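Local coordinates for protein copper chaperone CopZ (Staphylococcus aureus, PDB 6FF2) that sequesters copper(I) inside the cell, carries it through the cytoplasm and delivers it to the copper-exporting P-type ATPase CopA, at residues E4-E9 with Q55-I60; S18-A23 with A33-E38; D28-A33 with S49-S54. All coordinates share one frame; numbering follows the deposited sequence. Where two conformers were deposited one is given.

Interaction 1 (E4-E9 with Q55-I60)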
ATOM      1  N   GLU A   4      -3.291   4.673  23.357  1.00 11.56           N
ATOM      2  CA  GLU A   4      -3.375   3.220  23.140  1.00 11.42           C
ATOM      3  C   GLU A   4      -2.298   2.822  22.198  1.00 11.13           C
ATOM      4  O   GLU A   4      -2.073   3.507  21.231  1.00 12.72           O
ATOM      5  CB  GLU A   4      -4.740   2.874  22.545  1.00 13.71           C
ATOM      6  CG  GLU A   4      -4.931   1.450  22.089  1.00 15.90           C
ATOM      7  CD  GLU A   4      -4.905   0.402  23.147  1.00 20.29           C
ATOM      8  OE1 GLU A   4      -4.977   0.685  24.333  1.00 22.44           O
ATOM      9  OE2 GLU A   4      -4.800  -0.781  22.697  1.00 22.77           O
ATOM     10  N   ILE A   5      -1.586   1.751  22.505  1.00 12.20           N
ATOM     11  CA  ILE A   5      -0.653   1.137  21.578  1.00 11.51           C
ATOM     12  C   ILE A   5      -1.222  -0.184  21.094  1.00 12.64           C
ATOM     13  O   ILE A   5      -1.417  -1.093  21.902  1.00 14.39           O
ATOM     14  CB  ILE A   5       0.735   1.009  22.198  1.00 13.55           C
ATOM     15  CG1 ILE A   5       1.261   2.430  22.615  1.00 17.99           C
ATOM     16  CG2 ILE A   5       1.683   0.348  21.220  1.00 14.42           C
ATOM     17  CD1 ILE A   5       2.509   2.374  23.414  1.00 24.12           C
ATOM     18  N   LEU A   6      -1.491  -0.297  19.785  1.00 13.01           N
ATOM     19  CA  LEU A   6      -1.955  -1.536  19.175  1.00 13.23           C
ATOM     20  C   LEU A   6      -0.763  -2.222  18.551  1.00 13.42           C
ATOM     21  O   LEU A   6       0.121  -1.545  17.975  1.00 16.80           O
ATOM     22  CB  LEU A   6      -3.099  -1.346  18.210  1.00 17.02           C
ATOM     23  CG  LEU A   6      -4.334  -0.698  18.840  1.00 18.61           C
ATOM     24  CD1 LEU A   6      -4.361   0.767  18.486  1.00 19.14           C
ATOM     25  CD2 LEU A   6      -5.635  -1.373  18.403  1.00 20.69           C
ATOM     26  N   ASN A   7      -0.740  -3.546  18.616  1.00 16.04           N
ATOM     27  CA  ASN A   7       0.278  -4.344  17.910  1.00 16.50           C
ATOM     28  C   ASN A   7      -0.391  -4.942  16.666  1.00 16.69           C
ATOM     29  O   ASN A   7      -1.341  -5.653  16.787  1.00 18.80           O
ATOM     30  CB  ASN A   7       0.802  -5.412  18.778  1.00 20.83           C
ATOM     31  CG  ASN A   7       1.798  -4.890  19.687  1.00 26.91           C
ATOM     32  OD1 ASN A   7       1.538  -4.841  20.872  1.00 41.75           O
ATOM     33  ND2 ASN A   7       2.989  -4.541  19.163  1.00 33.83           N
ATOM     34  N   VAL A   8       0.110  -4.577  15.483  1.00 17.71           N
ATOM     35  CA  VAL A   8      -0.565  -4.866  14.228  1.00 16.37           C
ATOM     36  C   VAL A   8       0.379  -5.631  13.368  1.00 16.32           C
ATOM     37  O   VAL A   8       1.555  -5.276  13.271  1.00 19.77           O
ATOM     38  CB  VAL A   8      -1.022  -3.582  13.515  1.00 15.08           C
ATOM     39  CG1 VAL A   8      -1.723  -3.906  12.210  1.00 17.13           C
ATOM     40  CG2 VAL A   8      -1.964  -2.747  14.375  1.00 18.57           C
ATOM     41  N   GLU A   9      -0.156  -6.711  12.801  1.00 15.90           N
ATOM     42  CA  GLU A   9       0.571  -7.541  11.812  1.00 17.75           C
ATOM     43  C   GLU A   9       0.033  -7.291  10.424  1.00 19.46           C
ATOM     44  O   GLU A   9      -1.188  -7.136  10.225  1.00 20.94           O
ATOM     45  CB  GLU A   9       0.418  -9.050  12.138  1.00 20.04           C
ATOM     46  CG  GLU A   9       1.175  -9.396  13.387  1.00 21.58           C
ATOM     47  CD  GLU A   9       1.082 -10.856  13.786  1.00 29.46           C
ATOM     48  OE1 GLU A   9       0.361 -11.661  13.160  1.00 38.46           O
ATOM     49  OE2 GLU A   9       1.751 -11.182  14.774  1.00 32.35           O
ATOM     50  N   GLN A  55     -13.253  -0.019  18.751  1.00 12.05           N
ATOM     51  CA  GLN A  55     -13.483   0.699  17.517  1.00 13.07           C
ATOM     52  C   GLN A  55     -12.158   0.827  16.725  1.00 12.75           C
ATOM     53  O   GLN A  55     -12.147   0.763  15.491  1.00 14.37           O
ATOM     54  CB  GLN A  55     -14.073   2.070  17.799  1.00 13.96           C
ATOM     55  CG  GLN A  55     -15.490   2.071  18.369  1.00 14.02           C
ATOM     56  CD  GLN A  55     -15.845   3.457  18.823  1.00 13.60           C
ATOM     57  OE1 GLN A  55     -15.764   3.734  20.047  1.00 16.55           O
ATOM     58  NE2 GLN A  55     -16.153   4.358  17.881  1.00 15.42           N
ATOM     59  N   MET A  56     -11.041   1.054  17.413  1.00 12.93           N
ATOM     60  CA  MET A  56      -9.757   1.138  16.740  1.00 12.92           C
ATOM     61  C   MET A  56      -9.358  -0.190  16.114  1.00 13.81           C
ATOM     62  O   MET A  56      -8.881  -0.234  14.971  1.00 13.83           O
ATOM     63  CB  MET A  56      -8.680   1.578  17.750  1.00 12.55           C
ATOM     64  CG  MET A  56      -8.960   2.921  18.450  1.00 12.78           C
ATOM     65  SD  MET A  56      -7.750   3.142  19.756  1.00 13.79           S
ATOM     66  CE  MET A  56      -8.620   4.376  20.778  1.00 15.16           C
ATOM     67  N   LYS A  57      -9.488  -1.262  16.890  1.00 13.11           N
ATOM     68  CA  LYS A  57      -9.172  -2.599  16.385  0.50 14.51           C
ATOM     69  C   LYS A  57     -10.019  -2.897  15.169  1.00 14.28           C
ATOM     70  O   LYS A  57      -9.506  -3.475  14.191  1.00 15.57           O
ATOM     71  CB  LYS A  57      -9.369  -3.652  17.475  0.50 18.62           C
ATOM     72  CG  LYS A  57      -8.342  -3.536  18.584  0.50 22.57           C
ATOM     73  CD  LYS A  57      -8.575  -4.545  19.694  0.50 24.29           C
ATOM     74  CE  LYS A  57      -7.462  -4.431  20.685  0.50 20.87           C
ATOM     75  NZ  LYS A  57      -7.195  -5.690  21.387  0.50 28.58           N
ATOM     76  N   ASP A  58     -11.316  -2.586  15.240  1.00 14.24           N
ATOM     77  CA  ASP A  58     -12.166  -2.903  14.076  1.00 16.75           C
ATOM     78  C   ASP A  58     -11.743  -2.136  12.862  1.00 16.11           C
ATOM     79  O   ASP A  58     -11.784  -2.672  11.742  1.00 18.85           O
ATOM     80  CB  ASP A  58     -13.629  -2.589  14.384  1.00 18.83           C
ATOM     81  CG  ASP A  58     -14.282  -3.610  15.227  1.00 19.36           C
ATOM     82  OD1 ASP A  58     -13.685  -4.677  15.533  1.00 23.77           O
ATOM     83  OD2 ASP A  58     -15.443  -3.293  15.638  1.00 23.62           O
ATOM     84  N   ALA A  59     -11.380  -0.861  13.038  1.00 15.55           N
ATOM     85  CA  ALA A  59     -10.984  -0.030  11.904  1.00 17.36           C
ATOM     86  C   ALA A  59      -9.736  -0.590  11.240  1.00 16.28           C
ATOM     87  O   ALA A  59      -9.603  -0.546   9.996  1.00 18.84           O
ATOM     88  CB  ALA A  59     -10.757   1.408  12.337  1.00 18.99           C
ATOM     89  N   ILE A  60      -8.829  -1.107  12.030  1.00 14.09           N
ATOM     90  CA  ILE A  60      -7.603  -1.673  11.519  1.00 15.27           C
ATOM     91  C   ILE A  60      -7.920  -2.987  10.781  1.00 15.82           C
ATOM     92  O   ILE A  60      -7.433  -3.206   9.666  1.00 16.55           O
ATOM     93  CB  ILE A  60      -6.593  -1.873  12.620  1.00 15.06           C
ATOM     94  CG1 ILE A  60      -6.139  -0.522  13.155  1.00 16.12           C
ATOM     95  CG2 ILE A  60      -5.394  -2.719  12.169  1.00 16.13           C
ATOM     96  CD1 ILE A  60      -5.430  -0.699  14.481  1.00 17.39           C
TER
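The carboxylate of Glu4 stands just outside the contact, because the carbons beneath it do the touching: Met56 SD rests against Glu4 CG at 4.0 Å, with Glu4 CB almost as near. A bend in the glutamate chain (chi2 66°) turns the flat group away from the sulfur. Val53 CG1 lies over one face of this carboxylate. On the OE2 side, somewhat out of the carboxylate plane, lies the ammonium of Lys57; in the modelled conformer Glu4 OE2 and Lys57 NZ are 5.6 Å apart, which leaves at most a long-range attraction.

Further along the strand the contact is purely aliphatic. Leu6 sends one branch into the helix surface, and its CD2 is met by three residues. Leu6 CD2 lies 3.5 Å from Lys57 CG, a closeness left doubtful by the second conformer of Lys57. Leu6 CD2 is 4.0 Å from Ile60 CD1 and 4.3 Å from Met56 CB, so the methyl sits where successive helical turns meet. Val8 and Ile60 come tip to tip, Val8 CG1 facing Ile60 CG2 at 3.9 Å. Ile60 CG1 lies beside the backbone N (chi1 -67°), which carries CD1 to within 4.0 Å of Val8 CG2 and lets one isoleucine bridge Leu6 and Val8.

Tyr46 extends this layer beside Glu4 and Met56, and Val67 beside Leu6 and Ile60. The axes of segments 4-9 and 55-60 approach to 10.4 Å at 29°: this is helix-on-sheet packing of the ferredoxin-like βαββαβ fold of heavy-metal-associated domains, alternate strand residues Glu4, Leu6 and Val8 facing the second helix.

Interaction 2 (S18-A23 with A33-E38)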
ATOM      1  N   SER A  18      -0.289   4.613   5.712  1.00 18.41           N
ATOM      2  CA  SER A  18      -1.218   5.649   5.396  1.00 17.84           C
ATOM      3  C   SER A  18      -2.651   5.188   5.601  1.00 17.88           C
ATOM      4  O   SER A  18      -3.495   5.921   6.142  1.00 19.34           O
ATOM      5  CB  SER A  18      -0.972   6.100   3.969  1.00 23.28           C
ATOM      6  OG  SER A  18      -1.895   7.073   3.672  1.00 31.74           O
ATOM      7  N   ALA A  19      -2.942   3.968   5.167  1.00 16.06           N
ATOM      8  CA  ALA A  19      -4.283   3.443   5.257  1.00 17.31           C
ATOM      9  C   ALA A  19      -4.738   3.273   6.726  1.00 15.99           C
ATOM     10  O   ALA A  19      -5.917   3.501   7.032  1.00 17.64           O
ATOM     11  CB  ALA A  19      -4.394   2.108   4.526  1.00 17.78           C
ATOM     12  N   VAL A  20      -3.838   2.739   7.547  1.00 16.26           N
ATOM     13  CA  VAL A  20      -4.138   2.512   8.982  1.00 15.27           C
ATOM     14  C   VAL A  20      -4.329   3.871   9.646  1.00 15.25           C
ATOM     15  O   VAL A  20      -5.343   4.068  10.376  1.00 14.35           O
ATOM     16  CB  VAL A  20      -3.056   1.629   9.589  1.00 15.07           C
ATOM     17  CG1 VAL A  20      -3.154   1.637  11.121  1.00 15.30           C
ATOM     18  CG2 VAL A  20      -3.196   0.188   9.085  1.00 16.39           C
ATOM     19  N   GLU A  21      -3.423   4.797   9.420  1.00 14.97           N
ATOM     20  CA  GLU A  21      -3.576   6.125  10.082  1.00 14.80           C
ATOM     21  C   GLU A  21      -4.881   6.816   9.629  1.00 16.14           C
ATOM     22  O   GLU A  21      -5.572   7.415  10.449  1.00 16.63           O
ATOM     23  CB  GLU A  21      -2.336   7.000   9.855  1.00 15.91           C
ATOM     24  CG  GLU A  21      -1.118   6.477  10.571  1.00 17.30           C
ATOM     25  CD  GLU A  21       0.141   7.271  10.403  1.00 17.10           C
ATOM     26  OE1 GLU A  21       0.123   8.332   9.723  1.00 21.42           O
ATOM     27  OE2 GLU A  21       1.168   6.787  10.922  1.00 18.60           O
ATOM     28  N   SER A  22      -5.234   6.753   8.347  1.00 17.16           N
ATOM     29  CA  SER A  22      -6.471   7.366   7.903  1.00 17.93           C
ATOM     30  C   SER A  22      -7.690   6.750   8.506  1.00 17.58           C
ATOM     31  O   SER A  22      -8.607   7.455   8.901  1.00 20.57           O
ATOM     32  CB  SER A  22      -6.629   7.319   6.387  1.00 21.62           C
ATOM     33  OG  SER A  22      -5.727   8.259   5.894  1.00 28.56           O
ATOM     34  N   ALA A  23      -7.727   5.427   8.575  1.00 15.73           N
ATOM     35  CA  ALA A  23      -8.897   4.733   9.135  1.00 16.82           C
ATOM     36  C   ALA A  23      -9.096   5.109  10.604  1.00 15.86           C
ATOM     37  O   ALA A  23     -10.195   5.365  11.042  1.00 18.40           O
ATOM     38  CB  ALA A  23      -8.706   3.234   9.013  1.00 18.16           C
ATOM     39  N   ALA A  33      -2.900   9.220  15.042  1.00 12.95           N
ATOM     40  CA  ALA A  33      -2.441   7.852  14.997  1.00 12.74           C
ATOM     41  C   ALA A  33      -1.059   7.836  14.335  1.00 13.47           C
ATOM     42  O   ALA A  33      -0.875   8.518  13.299  1.00 16.33           O
ATOM     43  CB  ALA A  33      -3.420   6.991  14.204  1.00 15.14           C
ATOM     44  N   ASP A  34      -0.133   7.058  14.886  1.00 13.51           N
ATOM     45  CA  ASP A  34       1.269   6.987  14.368  1.00 15.18           C
ATOM     46  C   ASP A  34       1.691   5.528  14.302  1.00 16.18           C
ATOM     47  O   ASP A  34       1.870   4.855  15.322  1.00 16.32           O
ATOM     48  CB  ASP A  34       2.139   7.809  15.326  1.00 18.11           C
ATOM     49  CG  ASP A  34       3.601   7.804  14.959  1.00 28.99           C
ATOM     50  OD1 ASP A  34       3.949   7.573  13.808  1.00 33.90           O
ATOM     51  OD2 ASP A  34       4.415   8.081  15.841  1.00 39.55           O
ATOM     52  N   VAL A  35       1.802   5.029  13.068  1.00 15.36           N
ATOM     53  CA  VAL A  35       2.272   3.691  12.778  1.00 15.36           C
ATOM     54  C   VAL A  35       3.791   3.660  12.767  1.00 15.43           C
ATOM     55  O   VAL A  35       4.433   4.459  12.054  1.00 18.42           O
ATOM     56  CB  VAL A  35       1.775   3.213  11.406  1.00 14.86           C
ATOM     57  CG1 VAL A  35       2.519   1.918  10.996  1.00 17.18           C
ATOM     58  CG2 VAL A  35       0.222   3.078  11.435  1.00 17.41           C
ATOM     59  N   ASN A  36       4.365   2.735  13.502  1.00 16.92           N
ATOM     60  CA  ASN A  36       5.798   2.397  13.371  1.00 17.02           C
ATOM     61  C   ASN A  36       5.902   1.123  12.564  1.00 17.17           C
ATOM     62  O   ASN A  36       5.641   0.044  13.057  1.00 20.16           O
ATOM     63  CB  ASN A  36       6.463   2.224  14.732  1.00 19.40           C
ATOM     64  CG  ASN A  36       7.914   1.869  14.658  1.00 21.31           C
ATOM     65  OD1 ASN A  36       8.408   1.476  13.632  1.00 26.36           O
ATOM     66  ND2 ASN A  36       8.597   1.960  15.773  1.00 23.25           N
ATOM     67  N   LEU A  37       6.297   1.250  11.301  1.00 19.33           N
ATOM     68  CA  LEU A  37       6.348   0.078  10.412  1.00 21.16           C
ATOM     69  C   LEU A  37       7.399  -0.917  10.828  1.00 23.18           C
ATOM     70  O   LEU A  37       7.271  -2.103  10.541  1.00 25.78           O
ATOM     71  CB  LEU A  37       6.615   0.515   8.958  1.00 20.11           C
ATOM     72  CG  LEU A  37       5.431   1.145   8.256  1.00 20.40           C
ATOM     73  CD1 LEU A  37       5.913   1.682   6.916  1.00 22.06           C
ATOM     74  CD2 LEU A  37       4.274   0.177   8.068  1.00 20.74           C
ATOM     75  N   GLU A  38       8.422  -0.436  11.531  1.00 22.60           N
ATOM     76  CA  GLU A  38       9.576  -1.285  11.897  1.00 28.43           C
ATOM     77  C   GLU A  38       9.209  -2.275  13.001  1.00 28.03           C
ATOM     78  O   GLU A  38       9.742  -3.356  13.017  1.00 36.04           O
ATOM     79  CB  GLU A  38      10.766  -0.468  12.356  1.00 32.16           C
ATOM     80  CG  GLU A  38      11.298   0.574  11.382  1.00 37.48           C
ATOM     81  CD  GLU A  38      12.570   1.235  11.910  1.00 41.99           C
ATOM     82  OE1 GLU A  38      12.698   1.386  13.161  1.00 52.77           O
ATOM     83  OE2 GLU A  38      13.438   1.595  11.073  1.00 56.99           O
TER
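Helix 14-25, whose first turn carries the copper ligands His15 and Cys16, lies nearly antiparallel to strand 30-36 at the border of the four-stranded sheet, and Glu21 joins the two by accepting from the strand backbone. Val35 N donates to Glu21 OE2 at 2.8 Å, and the N-H...O angle of 176° makes the bond almost straight. It reaches the oxygen on its anti side, only 15° out of the carboxylate plane. The glutamate gets there by lying extended beyond CG (chi2 180°), its chain slanting across the strand, past Ala33 O to Val35 N.

On the way it packs closely. Glu21 CD is 3.3 Å from Ala33 O, and Glu21 CG touches Val35 CG2 at 3.8 Å. One helical position earlier, Val20 CG1 meets Val35 CG2 at 3.7 Å, the two side chains crossing at about a right angle. Val35 CG2 therefore touches both helix residues, closing an apolar patch on the inner side of the polar bond. Met11 packs on both valines, which places this patch close to the copper ligands Cys13 and Cys16; the side chain of Val20 is about 8 Å from a bound copper(I) ion.

Carbonyl and carboxylate oxygens crowd together here, with Glu21 OE2 also 4.1 Å from Asp34 OD1. Lys17, one turn back on the helix, answers this: its NZ makes a salt bridge to Glu21 OE2 and a hydrogen bond to Val35 O, while its pairing with Asp34 is long and weak. Glu21 OE2 thus takes both the strand amide and the lysine ammonium, an arrangement that probably favours the charged carboxylate and fixes its rotation despite the neighbouring acid.

Interaction 3 (D28-A33 with S49-S54)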
ATOM      1  N   ASP A  28     -14.376   9.538  15.288  1.00 16.28           N
ATOM      2  CA  ASP A  28     -14.578  10.702  16.173  1.00 17.70           C
ATOM      3  C   ASP A  28     -14.069  10.349  17.554  1.00 17.42           C
ATOM      4  O   ASP A  28     -14.399   9.294  18.128  1.00 18.79           O
ATOM      5  CB  ASP A  28     -16.059  11.078  16.234  1.00 20.15           C
ATOM      6  CG  ASP A  28     -16.348  12.327  17.103  1.00 27.12           C
ATOM      7  OD1 ASP A  28     -15.519  13.263  17.070  1.00 30.47           O
ATOM      8  OD2 ASP A  28     -17.390  12.380  17.842  1.00 41.04           O
ATOM      9  N   GLY A  29     -13.205  11.235  18.065  1.00 16.01           N
ATOM     10  CA  GLY A  29     -12.527  11.043  19.352  1.00 15.07           C
ATOM     11  C   GLY A  29     -11.079  10.584  19.261  1.00 13.07           C
ATOM     12  O   GLY A  29     -10.319  10.613  20.244  1.00 12.36           O
ATOM     13  N   VAL A  30     -10.654  10.086  18.072  1.00 12.13           N
ATOM     14  CA  VAL A  30      -9.223   9.841  17.814  1.00 13.28           C
ATOM     15  C   VAL A  30      -8.610  11.122  17.347  1.00 13.52           C
ATOM     16  O   VAL A  30      -9.092  11.777  16.437  1.00 14.25           O
ATOM     17  CB  VAL A  30      -9.024   8.761  16.758  1.00 11.72           C
ATOM     18  CG1 VAL A  30      -7.577   8.681  16.342  1.00 12.88           C
ATOM     19  CG2 VAL A  30      -9.494   7.440  17.309  1.00 12.40           C
ATOM     20  N   THR A  31      -7.560  11.512  18.072  1.00 12.47           N
ATOM     21  CA  THR A  31      -6.851  12.767  17.836  1.00 12.43           C
ATOM     22  C   THR A  31      -5.712  12.594  16.841  1.00 11.79           C
ATOM     23  O   THR A  31      -5.522  13.440  15.979  1.00 15.80           O
ATOM     24  CB  THR A  31      -6.395  13.357  19.164  1.00 13.58           C
ATOM     25  OG1 THR A  31      -7.550  13.450  20.035  1.00 15.16           O
ATOM     26  CG2 THR A  31      -5.749  14.664  18.955  1.00 15.87           C
ATOM     27  N   SER A  32      -4.952  11.503  16.955  1.00 12.36           N
ATOM     28  CA  SER A  32      -3.928  11.190  16.010  1.00 11.85           C
ATOM     29  C   SER A  32      -3.587   9.716  16.063  1.00 12.04           C
ATOM     30  O   SER A  32      -3.894   9.014  17.046  1.00 10.89           O
ATOM     31  CB  SER A  32      -2.675  12.048  16.321  1.00 13.42           C
ATOM     32  OG  SER A  32      -2.010  11.624  17.484  1.00 15.02           O
ATOM     33  N   ALA A  33      -2.900   9.220  15.042  1.00 12.95           N
ATOM     34  CA  ALA A  33      -2.441   7.852  14.997  1.00 12.74           C
ATOM     35  C   ALA A  33      -1.059   7.836  14.335  1.00 13.47           C
ATOM     36  O   ALA A  33      -0.875   8.518  13.299  1.00 16.33           O
ATOM     37  CB  ALA A  33      -3.420   6.991  14.204  1.00 15.14           C
ATOM     38  N   SER A  49     -13.297   9.132  26.689  1.00 12.14           N
ATOM     39  CA  SER A  49     -14.732   9.247  26.931  1.00 13.12           C
ATOM     40  C   SER A  49     -15.508   9.059  25.665  1.00 13.87           C
ATOM     41  O   SER A  49     -16.721   8.765  25.701  1.00 17.35           O
ATOM     42  CB  SER A  49     -15.090  10.594  27.530  1.00 14.96           C
ATOM     43  OG  SER A  49     -14.707  10.584  28.864  1.00 20.67           O
ATOM     44  N   LYS A  50     -14.847   9.177  24.493  1.00 12.59           N
ATOM     45  CA  LYS A  50     -15.553   9.187  23.203  1.00 14.34           C
ATOM     46  C   LYS A  50     -15.329   7.940  22.380  1.00 15.69           C
ATOM     47  O   LYS A  50     -16.242   7.488  21.699  1.00 20.27           O
ATOM     48  CB  LYS A  50     -15.115  10.349  22.383  1.00 15.74           C
ATOM     49  CG  LYS A  50     -15.668  11.617  22.913  1.00 19.10           C
ATOM     50  CD  LYS A  50     -15.262  12.802  22.064  1.00 23.03           C
ATOM     51  CE  LYS A  50     -15.697  12.708  20.607  1.00 26.14           C
ATOM     52  NZ  LYS A  50     -15.291  14.005  19.978  1.00 30.47           N
ATOM     53  N   VAL A  51     -14.149   7.354  22.497  1.00 11.87           N
ATOM     54  CA  VAL A  51     -13.803   6.220  21.617  1.00 12.46           C
ATOM     55  C   VAL A  51     -13.256   5.088  22.425  1.00 14.33           C
ATOM     56  O   VAL A  51     -12.517   5.282  23.382  1.00 13.76           O
ATOM     57  CB  VAL A  51     -12.929   6.681  20.425  1.00 18.87           C
ATOM     58  CG1 VAL A  51     -11.690   7.290  20.850  1.00 19.57           C
ATOM     59  CG2 VAL A  51     -12.607   5.489  19.533  1.00 18.26           C
ATOM     60  N   ALA A  52     -13.704   3.861  22.066  1.00 13.96           N
ATOM     61  CA  ALA A  52     -13.209   2.662  22.654  1.00 13.83           C
ATOM     62  C   ALA A  52     -12.090   1.996  21.825  1.00 12.85           C
ATOM     63  O   ALA A  52     -12.098   2.125  20.599  1.00 14.00           O
ATOM     64  CB  ALA A  52     -14.368   1.653  22.784  1.00 15.52           C
ATOM     65  N   VAL A  53     -11.225   1.232  22.489  1.00 13.28           N
ATOM     66  CA  VAL A  53     -10.192   0.551  21.762  1.00 13.33           C
ATOM     67  C   VAL A  53     -10.815  -0.453  20.753  1.00 13.07           C
ATOM     68  O   VAL A  53     -10.263  -0.677  19.687  1.00 13.84           O
ATOM     69  CB  VAL A  53      -9.213  -0.102  22.738  1.00 15.88           C
ATOM     70  CG1 VAL A  53      -8.236  -1.003  21.998  1.00 16.23           C
ATOM     71  CG2 VAL A  53      -8.455   1.015  23.452  1.00 15.27           C
ATOM     72  N   SER A  54     -11.958  -1.034  21.100  1.00 13.08           N
ATOM     73  CA  SER A  54     -12.642  -1.939  20.164  1.00 13.10           C
ATOM     74  C   SER A  54     -12.898  -1.297  18.791  1.00 12.42           C
ATOM     75  O   SER A  54     -12.794  -1.963  17.754  1.00 14.53           O
ATOM     76  CB  SER A  54     -13.919  -2.409  20.871  1.00 12.18           C
ATOM     77  OG  SER A  54     -14.835  -1.321  21.122  1.00 13.56           O
TER
HETATM   78  O   HOH W   1     -16.199   7.362  18.508  1.00 26.46           O
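A single water bridges the two backbones by donating to Asp28 O at 2.7 Å and to Lys50 O at 3.2 Å. It joins two connections of the ferredoxin-like fold, the one entering strand 30-36 and the one leading into helix 53-62, in a region away from the copper site.

The same two residues also meet through their side chains. Lys50 NZ donates to Asp28 OD1 at 3.0 Å in a salt bridge, with OD2 of the same aspartate 3.4 Å from that nitrogen. The ammonium comes from above the carboxylate plane, 41° out of it, so the salt-bridge hydrogen bond arrives well out of that plane, and charge attraction probably contributes much of it. A bend at the third torsion of Lys50 turns CE and NZ over the carboxylate, and both residues are solvent-exposed, which probably weakens the attraction.

Beneath the lysine chain passes Gly29. Its positive phi of 102° is a conformation to which glycine is suited. The two backbones approach closely, Gly29 CA lying 5.2 Å from Lys50 CA, and the bare Gly29 CA comes 3.8 Å from Lys50 CE. Gly29 is tied into the sheet by backbone bonding with Asp47, and next along the strand Thr31 and Ser32 face Gln45 in a classic beta bulge. On the other segment, Ala52 is the N-cap of the helix, and Gln55 OE1 accepts from its backbone N.

Val51 supplies the apolar part. Val51 CG1 sits between the backbone N and the carbonyl carbon (chi1 59°), from where it touches Gly29 O at 3.6 Å and, in a different direction, Val30 CG2 at 4.2 Å.

In the fold
From the N terminus, strand 3-9 runs up the middle of the sheet, and interaction 1 closes the widest loop when helix 53-62 returns over it. Interactions 2 and 3 both nest inside that loop. Interaction 2 closes early, bringing helix 14-25 against strand 30-36. Interaction 3 crosses it along the chain: it starts at residues 28-33, between the two segments of interaction 2, and ends at 49-54, beyond both. Ala33 belongs to each. Helix 53-62 links interactions 1 and 3, with Met56 touching Val51, while Ile60 against Val20 joins interactions 1 and 2. Interactions 1 and 2 set the two helices on one sheet, and interaction 3 ties the connection before helix 53-62 to the start of strand 30-36.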